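Local coordinates for outer membrane lipoprotein carrier protein LolA (Thermus thermophilus, PDB 2YZY) that is of unproven function but probably escorts lipoproteins to the outer membrane, shielding their acyl chains, at residues 65-70 / 76-81; 154-159 / 176-181. All blocks are in the same frame, centred on the assembly; numbering follows the deposited sequence.

Interaction 1. Residues 65-70 / 76-81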
ATOM      1  N   GLY A  65     -15.245  -5.843  -0.178  1.00  7.60           N
ATOM      2  CA  GLY A  65     -16.055  -5.028   0.716  1.00  7.85           C
ATOM      3  C   GLY A  65     -15.374  -4.622   2.010  1.00  7.68           C
ATOM      4  O   GLY A  65     -15.820  -3.693   2.685  1.00  8.57           O
ATOM      5  N   ASN A  66     -14.304  -5.324   2.365  1.00  7.11           N
ATOM      6  CA  ASN A  66     -13.552  -5.014   3.580  1.00  6.37           C
ATOM      7  C   ASN A  66     -12.791  -3.715   3.389  1.00  6.63           C
ATOM      8  O   ASN A  66     -12.553  -3.278   2.265  1.00  7.88           O
ATOM      9  CB  ASN A  66     -12.497  -6.087   3.873  1.00  7.13           C
ATOM     10  CG  ASN A  66     -13.091  -7.409   4.292  1.00  5.94           C
ATOM     11  OD1 ASN A  66     -14.297  -7.628   4.184  1.00  8.21           O
ATOM     12  ND2 ASN A  66     -12.233  -8.316   4.762  1.00  9.91           N
ATOM     13  N   PHE A  67     -12.417  -3.088   4.495  1.00  7.49           N
ATOM     14  CA  PHE A  67     -11.597  -1.895   4.409  1.00  8.01           C
ATOM     15  C   PHE A  67     -10.821  -1.743   5.700  1.00  7.92           C
ATOM     16  O   PHE A  67     -11.192  -2.300   6.742  1.00  8.54           O
ATOM     17  CB  PHE A  67     -12.429  -0.634   4.078  1.00  7.84           C
ATOM     18  CG  PHE A  67     -13.371  -0.191   5.165  1.00  8.66           C
ATOM     19  CD1 PHE A  67     -12.911   0.550   6.255  1.00  7.75           C
ATOM     20  CD2 PHE A  67     -14.729  -0.472   5.070  1.00  9.17           C
ATOM     21  CE1 PHE A  67     -13.798   1.006   7.231  1.00  8.12           C
ATOM     22  CE2 PHE A  67     -15.627  -0.020   6.044  1.00  8.95           C
ATOM     23  CZ  PHE A  67     -15.156   0.721   7.126  1.00  7.80           C
ATOM     24  N   THR A  68      -9.712  -1.027   5.608  1.00  7.70           N
ATOM     25  CA  THR A  68      -8.856  -0.784   6.755  1.00  8.21           C
ATOM     26  C   THR A  68      -8.619   0.710   6.871  1.00  9.22           C
ATOM     27  O   THR A  68      -8.329   1.379   5.881  1.00 10.14           O
ATOM     28  CB  THR A  68      -7.493  -1.474   6.586  1.00  9.01           C
ATOM     29  OG1 THR A  68      -7.683  -2.885   6.464  1.00 12.02           O
ATOM     30  CG2 THR A  68      -6.597  -1.186   7.783  1.00 11.12           C
ATOM     31  N   VAL A  69      -8.767   1.240   8.079  1.00  9.42           N
ATOM     32  CA  VAL A  69      -8.521   2.656   8.307  1.00 10.80           C
ATOM     33  C   VAL A  69      -7.369   2.728   9.297  1.00 12.10           C
ATOM     34  O   VAL A  69      -7.410   2.102  10.357  1.00 13.00           O
ATOM     35  CB  VAL A  69      -9.747   3.373   8.902  1.00 10.31           C
ATOM     36  CG1 VAL A  69      -9.404   4.841   9.174  1.00 14.57           C
ATOM     37  CG2 VAL A  69     -10.912   3.291   7.935  1.00 12.61           C
ATOM     38  N   ILE A  70      -6.328   3.469   8.939  1.00 13.35           N
ATOM     39  CA  ILE A  70      -5.178   3.592   9.821  1.00 17.86           C
ATOM     40  C   ILE A  70      -4.997   5.033  10.266  1.00 19.61           C
ATOM     41  O   ILE A  70      -5.069   5.963   9.462  1.00 18.92           O
ATOM     42  CB  ILE A  70      -3.882   3.113   9.127  1.00 19.73           C
ATOM     43  CG1 ILE A  70      -4.043   1.662   8.672  1.00 21.52           C
ATOM     44  CG2 ILE A  70      -2.702   3.223  10.092  1.00 21.83           C
ATOM     45  CD1 ILE A  70      -2.901   1.153   7.827  1.00 24.88           C
ATOM     46  N   TRP A  76      -8.475   0.340  12.202  1.00 11.99           N
ATOM     47  CA  TRP A  76      -9.808  -0.234  12.088  1.00 12.87           C
ATOM     48  C   TRP A  76      -9.797  -1.225  10.936  1.00 11.86           C
ATOM     49  O   TRP A  76      -9.327  -0.907   9.845  1.00 12.84           O
ATOM     50  CB  TRP A  76     -10.866   0.822  11.748  1.00 13.38           C
ATOM     51  CG  TRP A  76     -11.119   1.881  12.769  1.00 18.23           C
ATOM     52  CD1 TRP A  76     -10.680   1.911  14.061  1.00 19.66           C
ATOM     53  CD2 TRP A  76     -11.902   3.065  12.581  1.00 21.08           C
ATOM     54  NE1 TRP A  76     -11.144   3.046  14.691  1.00 22.62           N
ATOM     55  CE2 TRP A  76     -11.896   3.771  13.805  1.00 22.72           C
ATOM     56  CE3 TRP A  76     -12.610   3.599  11.495  1.00 23.64           C
ATOM     57  CZ2 TRP A  76     -12.571   4.987  13.974  1.00 25.02           C
ATOM     58  CZ3 TRP A  76     -13.281   4.810  11.663  1.00 24.64           C
ATOM     59  CH2 TRP A  76     -13.255   5.488  12.895  1.00 25.54           C
ATOM     60  N   ASN A  77     -10.311  -2.424  11.171  1.00 10.13           N
ATOM     61  CA  ASN A  77     -10.397  -3.402  10.103  1.00 10.12           C
ATOM     62  C   ASN A  77     -11.843  -3.845  10.003  1.00  9.65           C
ATOM     63  O   ASN A  77     -12.359  -4.518  10.893  1.00 10.29           O
ATOM     64  CB  ASN A  77      -9.489  -4.602  10.377  1.00 11.43           C
ATOM     65  CG  ASN A  77      -8.063  -4.355   9.939  1.00 15.84           C
ATOM     66  OD1 ASN A  77      -7.772  -4.299   8.744  1.00 17.29           O
ATOM     67  ND2 ASN A  77      -7.166  -4.191  10.903  1.00 20.35           N
ATOM     68  N   TYR A  78     -12.508  -3.432   8.929  1.00  7.34           N
ATOM     69  CA  TYR A  78     -13.895  -3.809   8.726  1.00  8.12           C
ATOM     70  C   TYR A  78     -13.961  -5.068   7.874  1.00  7.74           C
ATOM     71  O   TYR A  78     -13.370  -5.138   6.790  1.00  8.67           O
ATOM     72  CB  TYR A  78     -14.680  -2.682   8.047  1.00  8.26           C
ATOM     73  CG  TYR A  78     -16.140  -3.035   7.859  1.00  8.75           C
ATOM     74  CD1 TYR A  78     -16.981  -3.198   8.964  1.00  8.72           C
ATOM     75  CD2 TYR A  78     -16.673  -3.270   6.587  1.00  9.27           C
ATOM     76  CE1 TYR A  78     -18.306  -3.594   8.813  1.00  8.14           C
ATOM     77  CE2 TYR A  78     -18.004  -3.665   6.426  1.00  8.35           C
ATOM     78  CZ  TYR A  78     -18.813  -3.827   7.544  1.00  9.54           C
ATOM     79  OH  TYR A  78     -20.122  -4.236   7.404  1.00 10.35           O
ATOM     80  N   LEU A  79     -14.669  -6.067   8.389  1.00  6.95           N
ATOM     81  CA  LEU A  79     -14.839  -7.341   7.698  1.00  8.01           C
ATOM     82  C   LEU A  79     -16.284  -7.340   7.212  1.00  8.34           C
ATOM     83  O   LEU A  79     -17.219  -7.506   7.992  1.00  8.78           O
ATOM     84  CB  LEU A  79     -14.581  -8.493   8.672  1.00  9.88           C
ATOM     85  CG  LEU A  79     -13.249  -8.381   9.421  1.00 11.25           C
ATOM     86  CD1 LEU A  79     -13.115  -9.539  10.410  1.00 11.80           C
ATOM     87  CD2 LEU A  79     -12.089  -8.376   8.422  1.00 12.65           C
ATOM     88  N   TYR A  80     -16.451  -7.156   5.909  1.00  6.93           N
ATOM     89  CA  TYR A  80     -17.768  -7.054   5.300  1.00  8.21           C
ATOM     90  C   TYR A  80     -18.736  -8.210   5.533  1.00  7.12           C
ATOM     91  O   TYR A  80     -19.858  -7.996   5.986  1.00  7.82           O
ATOM     92  CB  TYR A  80     -17.611  -6.825   3.795  1.00  7.13           C
ATOM     93  CG  TYR A  80     -18.911  -6.494   3.093  1.00  8.67           C
ATOM     94  CD1 TYR A  80     -19.362  -5.177   2.988  1.00  8.23           C
ATOM     95  CD2 TYR A  80     -19.697  -7.505   2.548  1.00  8.73           C
ATOM     96  CE1 TYR A  80     -20.566  -4.877   2.356  1.00  9.68           C
ATOM     97  CE2 TYR A  80     -20.899  -7.216   1.917  1.00 10.36           C
ATOM     98  CZ  TYR A  80     -21.329  -5.904   1.823  1.00  8.40           C
ATOM     99  OH  TYR A  80     -22.524  -5.632   1.198  1.00 11.56           O
ATOM    100  N   LEU A  81     -18.307  -9.431   5.233  1.00  8.24           N
ATOM    101  CA  LEU A  81     -19.191 -10.583   5.378  1.00  7.24           C
ATOM    102  C   LEU A  81     -19.627 -10.890   6.805  1.00  9.03           C
ATOM    103  O   LEU A  81     -20.694 -11.464   7.010  1.00  9.54           O
ATOM    104  CB  LEU A  81     -18.557 -11.815   4.728  1.00  7.50           C
ATOM    105  CG  LEU A  81     -18.499 -11.727   3.200  1.00  6.90           C
ATOM    106  CD1 LEU A  81     -17.620 -12.839   2.651  1.00  8.21           C
ATOM    107  CD2 LEU A  81     -19.910 -11.810   2.624  1.00  7.67           C
TER
HETATM  108  O   HOH W   1     -15.756  -9.986   4.015  1.00 10.13           O
HETATM  109  O   HOH W   2     -10.118  -5.273   6.724  1.00 17.71           O
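F67, T68 and V69 pair with Y78, N77 and W76 in a β-hairpin whose strands 67-70 and 76-79 run antiparallel, the strand axes 4.7 Å apart and 169° between directions. F67 and Y78, like V69 and W76, are hydrogen-bonded pairs; T68 and N77 form the non-hydrogen-bonded pair between them. There the T68 hydroxyl donates to N77 OD1 (T68 OG1 to N77 OD1 2.7 Å), tilted out of the amide plane, and a water lies within reach of both N77 OD1 and F67 O, 3.2 Å from each.

On the other face sit F67, V69, W76 and Y78. F67 CG lies between its backbone N and carbonyl carbon (chi1 68°), and the ring is thereby set over Y78 CB, which is 3.5 Å from the F67 ring centroid, a CH-pi contact over the face. The two rings are near parallel but slid apart, so they barely overlap. V69 and W76 run side by side, V69 CB 3.9 Å from W76 CE3.

Where the pairing ends, the N66 amide oxygen takes over, accepting from the Y80 backbone (Y80 N to N66 OD1 2.8 Å) from above the amide plane, and a water joins it to L81 N.

Strand 52-59 flanks 67-70, with R54 making a cation-pi contact to F67, while strand 84-88 flanks 75-79. P192 meets both F67 and Y78, and the Y78 hydroxyl hydrogen-bonds N83.

Interaction 2. Residues 154-159 / 176-181; sequences DPRPLR and VEFKRT
R156 lays its guanidinium flat on the F178 ring, and beyond that stack D154 meets the terminal nitrogens of R180. The guanidinium and ring planes are only 5° apart, their centres 4.3 Å from each other. The overlap is offset: R156 CD, not the guanidinium, sits over the middle of the ring, 3.6 Å from the F178 centroid in a CH-pi contact, while the guanidinium is shifted past the ring's root, one face over F178 CB (R156 NH1 to F178 CB 3.4 Å). F178 points toward 154-159, and with CG anti to the backbone N (chi1 174°) one ring face lies against R156.

Coming from the opposite direction, R180 grips the D154 carboxylate end-on, one nitrogen to each oxygen: R180 NH2 to D154 OD1 is 2.9 Å and R180 NH1 to D154 OD2 is 3.2 Å. OD1 is met on its syn lone pair, but the two flat groups are twisted 45° from each other. D154 OD2 also lies at the edge of the R156 guanidinium, in its plane, with a long salt bridge of 3.8 Å to R156 NE. One carboxylate thus stands between two arginines and is likely to offset their like charges. With D154 replaced by alanine, R180 would probably lose its acidic mate and the N18 amide one acceptor.

N18, at the end of helix 7-18, joins in: its side-chain amide donates to D154 OD1, and its carbonyl accepts from R180 NH2. L19 packs on F178, and L151 of strand 145-151 touches R156. The network links the N-terminal helix to the start of strand 156-163 and the end of 169-180; here the hairpin is splayed (R156 CA to F178 CA 9.4 Å) and side chains span the gap, backbone pairing following at L158 with V175.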
ATOM      1  N   ASP A 154       8.126  11.402 -11.157  1.00 21.81           N
ATOM      2  CA  ASP A 154       7.208  11.811 -10.097  1.00 20.82           C
ATOM      3  C   ASP A 154       7.335  10.733  -9.026  1.00 20.05           C
ATOM      4  O   ASP A 154       6.517   9.817  -8.950  1.00 19.07           O
ATOM      5  CB  ASP A 154       5.779  11.883 -10.648  1.00 23.39           C
ATOM      6  CG  ASP A 154       4.764  12.320  -9.606  1.00 23.59           C
ATOM      7  OD1 ASP A 154       5.099  13.182  -8.768  1.00 25.04           O
ATOM      8  OD2 ASP A 154       3.624  11.812  -9.636  1.00 27.06           O
ATOM      9  N   PRO A 155       8.381  10.830  -8.188  1.00 18.34           N
ATOM     10  CA  PRO A 155       8.695   9.895  -7.103  1.00 16.88           C
ATOM     11  C   PRO A 155       7.524   9.312  -6.325  1.00 16.21           C
ATOM     12  O   PRO A 155       6.946   9.968  -5.460  1.00 16.43           O
ATOM     13  CB  PRO A 155       9.636  10.702  -6.218  1.00 20.23           C
ATOM     14  CG  PRO A 155      10.390  11.507  -7.223  1.00 19.12           C
ATOM     15  CD  PRO A 155       9.290  11.993  -8.138  1.00 19.50           C
ATOM     16  N   ARG A 156       7.197   8.063  -6.641  1.00 15.08           N
ATOM     17  CA  ARG A 156       6.119   7.336  -5.983  1.00 13.74           C
ATOM     18  C   ARG A 156       6.288   5.860  -6.335  1.00 11.99           C
ATOM     19  O   ARG A 156       6.870   5.523  -7.368  1.00 11.43           O
ATOM     20  CB  ARG A 156       4.752   7.850  -6.448  1.00 13.63           C
ATOM     21  CG  ARG A 156       4.417   7.607  -7.910  1.00 12.98           C
ATOM     22  CD  ARG A 156       3.163   8.388  -8.303  1.00 12.88           C
ATOM     23  NE  ARG A 156       2.756   8.153  -9.685  1.00 15.18           N
ATOM     24  CZ  ARG A 156       2.186   7.033 -10.126  1.00 16.53           C
ATOM     25  NH1 ARG A 156       1.946   6.030  -9.293  1.00 14.47           N
ATOM     26  NH2 ARG A 156       1.859   6.916 -11.408  1.00 19.67           N
ATOM     27  N   PRO A 157       5.793   4.961  -5.471  1.00 12.40           N
ATOM     28  CA  PRO A 157       5.908   3.521  -5.711  1.00 11.29           C
ATOM     29  C   PRO A 157       5.050   3.035  -6.869  1.00 11.57           C
ATOM     30  O   PRO A 157       3.916   3.478  -7.052  1.00 11.44           O
ATOM     31  CB  PRO A 157       5.460   2.900  -4.383  1.00 12.20           C
ATOM     32  CG  PRO A 157       5.604   4.024  -3.383  1.00 17.40           C
ATOM     33  CD  PRO A 157       5.167   5.222  -4.166  1.00 13.84           C
ATOM     34  N   LEU A 158       5.599   2.116  -7.652  1.00  9.85           N
ATOM     35  CA  LEU A 158       4.868   1.564  -8.780  1.00  8.35           C
ATOM     36  C   LEU A 158       4.656   0.069  -8.630  1.00  7.77           C
ATOM     37  O   LEU A 158       3.689  -0.481  -9.163  1.00  9.40           O
ATOM     38  CB  LEU A 158       5.624   1.807 -10.088  1.00 11.53           C
ATOM     39  CG  LEU A 158       5.758   3.237 -10.602  1.00 11.62           C
ATOM     40  CD1 LEU A 158       6.614   3.241 -11.863  1.00 14.08           C
ATOM     41  CD2 LEU A 158       4.377   3.802 -10.889  1.00 13.53           C
ATOM     42  N   ARG A 159       5.550  -0.589  -7.899  1.00  9.40           N
ATOM     43  CA  ARG A 159       5.465  -2.037  -7.767  1.00  9.75           C
ATOM     44  C   ARG A 159       6.278  -2.586  -6.599  1.00 10.44           C
ATOM     45  O   ARG A 159       7.379  -2.112  -6.319  1.00 11.22           O
ATOM     46  CB  ARG A 159       5.957  -2.664  -9.079  1.00 10.10           C
ATOM     47  CG  ARG A 159       5.785  -4.163  -9.215  1.00  8.05           C
ATOM     48  CD  ARG A 159       6.401  -4.616 -10.529  1.00  8.14           C
ATOM     49  NE  ARG A 159       6.116  -6.013 -10.839  1.00  9.11           N
ATOM     50  CZ  ARG A 159       6.605  -6.642 -11.902  1.00 10.82           C
ATOM     51  NH1 ARG A 159       7.395  -5.994 -12.748  1.00 13.26           N
ATOM     52  NH2 ARG A 159       6.301  -7.916 -12.121  1.00 12.03           N
ATOM     53  N   VAL A 176      -1.464   0.373 -10.183  1.00 11.23           N
ATOM     54  CA  VAL A 176      -1.928   0.558 -11.558  1.00 11.52           C
ATOM     55  C   VAL A 176      -2.635   1.861 -11.899  1.00 10.87           C
ATOM     56  O   VAL A 176      -2.764   2.204 -13.072  1.00 12.70           O
ATOM     57  CB  VAL A 176      -2.824  -0.623 -11.991  1.00 12.13           C
ATOM     58  CG1 VAL A 176      -2.016  -1.917 -11.969  1.00 13.55           C
ATOM     59  CG2 VAL A 176      -4.018  -0.743 -11.065  1.00 12.60           C
ATOM     60  N   GLU A 177      -3.108   2.577 -10.881  1.00 10.50           N
ATOM     61  CA  GLU A 177      -3.766   3.870 -11.077  1.00 10.19           C
ATOM     62  C   GLU A 177      -3.352   4.739  -9.905  1.00 10.40           C
ATOM     63  O   GLU A 177      -3.161   4.239  -8.796  1.00 11.06           O
ATOM     64  CB  GLU A 177      -5.295   3.735 -11.111  1.00 10.01           C
ATOM     65  CG  GLU A 177      -5.805   2.869 -12.261  1.00 11.93           C
ATOM     66  CD  GLU A 177      -7.321   2.793 -12.329  1.00 12.11           C
ATOM     67  OE1 GLU A 177      -7.963   2.586 -11.280  1.00 11.24           O
ATOM     68  OE2 GLU A 177      -7.869   2.925 -13.443  1.00 13.67           O
ATOM     69  N   PHE A 178      -3.204   6.034 -10.157  1.00  9.91           N
ATOM     70  CA  PHE A 178      -2.781   6.983  -9.130  1.00 11.19           C
ATOM     71  C   PHE A 178      -3.321   8.363  -9.465  1.00 11.79           C
ATOM     72  O   PHE A 178      -3.391   8.744 -10.634  1.00 14.35           O
ATOM     73  CB  PHE A 178      -1.251   7.056  -9.073  1.00 10.58           C
ATOM     74  CG  PHE A 178      -0.725   8.112  -8.134  1.00 10.97           C
ATOM     75  CD1 PHE A 178      -0.585   7.850  -6.776  1.00 10.96           C
ATOM     76  CD2 PHE A 178      -0.378   9.376  -8.611  1.00 11.70           C
ATOM     77  CE1 PHE A 178      -0.106   8.829  -5.898  1.00 12.22           C
ATOM     78  CE2 PHE A 178       0.100  10.362  -7.746  1.00 11.56           C
ATOM     79  CZ  PHE A 178       0.237  10.087  -6.387  1.00 12.62           C
ATOM     80  N   LYS A 179      -3.680   9.115  -8.433  1.00 12.16           N
ATOM     81  CA  LYS A 179      -4.211  10.453  -8.629  1.00 14.16           C
ATOM     82  C   LYS A 179      -4.064  11.297  -7.375  1.00 13.86           C
ATOM     83  O   LYS A 179      -4.354  10.835  -6.271  1.00 13.40           O
ATOM     84  CB  LYS A 179      -5.694  10.360  -9.009  1.00 17.69           C
ATOM     85  CG  LYS A 179      -6.477  11.657  -8.891  1.00 21.66           C
ATOM     86  CD  LYS A 179      -7.966  11.408  -9.098  1.00 21.81           C
ATOM     87  CE  LYS A 179      -8.780  12.672  -8.868  1.00 23.87           C
ATOM     88  NZ  LYS A 179      -8.369  13.772  -9.779  1.00 26.58           N
ATOM     89  N   ARG A 180      -3.584  12.526  -7.537  1.00 14.25           N
ATOM     90  CA  ARG A 180      -3.483  13.429  -6.404  1.00 14.56           C
ATOM     91  C   ARG A 180      -4.882  14.015  -6.303  1.00 14.16           C
ATOM     92  O   ARG A 180      -5.530  14.267  -7.320  1.00 14.89           O
ATOM     93  CB  ARG A 180      -2.450  14.533  -6.656  1.00 18.09           C
ATOM     94  CG  ARG A 180      -1.011  14.049  -6.537  1.00 20.12           C
ATOM     95  CD  ARG A 180      -0.045  15.211  -6.375  1.00 23.96           C
ATOM     96  NE  ARG A 180       1.303  14.754  -6.048  1.00 25.61           N
ATOM     97  CZ  ARG A 180       2.098  14.100  -6.889  1.00 26.47           C
ATOM     98  NH1 ARG A 180       1.685  13.824  -8.118  1.00 27.06           N
ATOM     99  NH2 ARG A 180       3.305  13.718  -6.497  1.00 24.83           N
ATOM    100  N   THR A 181      -5.358  14.232  -5.087  1.00 12.81           N
ATOM    101  CA  THR A 181      -6.707  14.742  -4.926  1.00 14.37           C
ATOM    102  C   THR A 181      -6.862  15.443  -3.585  1.00 14.63           C
ATOM    103  O   THR A 181      -5.881  15.839  -2.959  1.00 15.87           O
ATOM    104  CB  THR A 181      -7.700  13.562  -5.010  1.00 15.78           C
ATOM    105  OG1 THR A 181      -9.046  14.040  -4.899  1.00 17.10           O
ATOM    106  CG2 THR A 181      -7.417  12.558  -3.895  1.00 14.87           C
TER

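How the interactions relate
The two contacts follow each other along the chain: 65-70/76-81 is complete before 154-159/176-181 begins. Their centres are about 23 Å apart, on opposite sides of the chain's centre, and their nearest atoms are about 14 Å apart. Each belongs to a β-hairpin, and antiparallel neighbours connect the two: strand 169-180 pairs with 23-30, followed by 39-47, 52-59 and then 67-70. Both join adjacent strands: interaction 1 by backbone bonds as well as side chains, interaction 2 by side chains where the strands diverge, tying in helix 7-18. Together they mark two distant parts of the curved β framework expected of a LolA-like fold, whose concave side in relatives receives lipid chains.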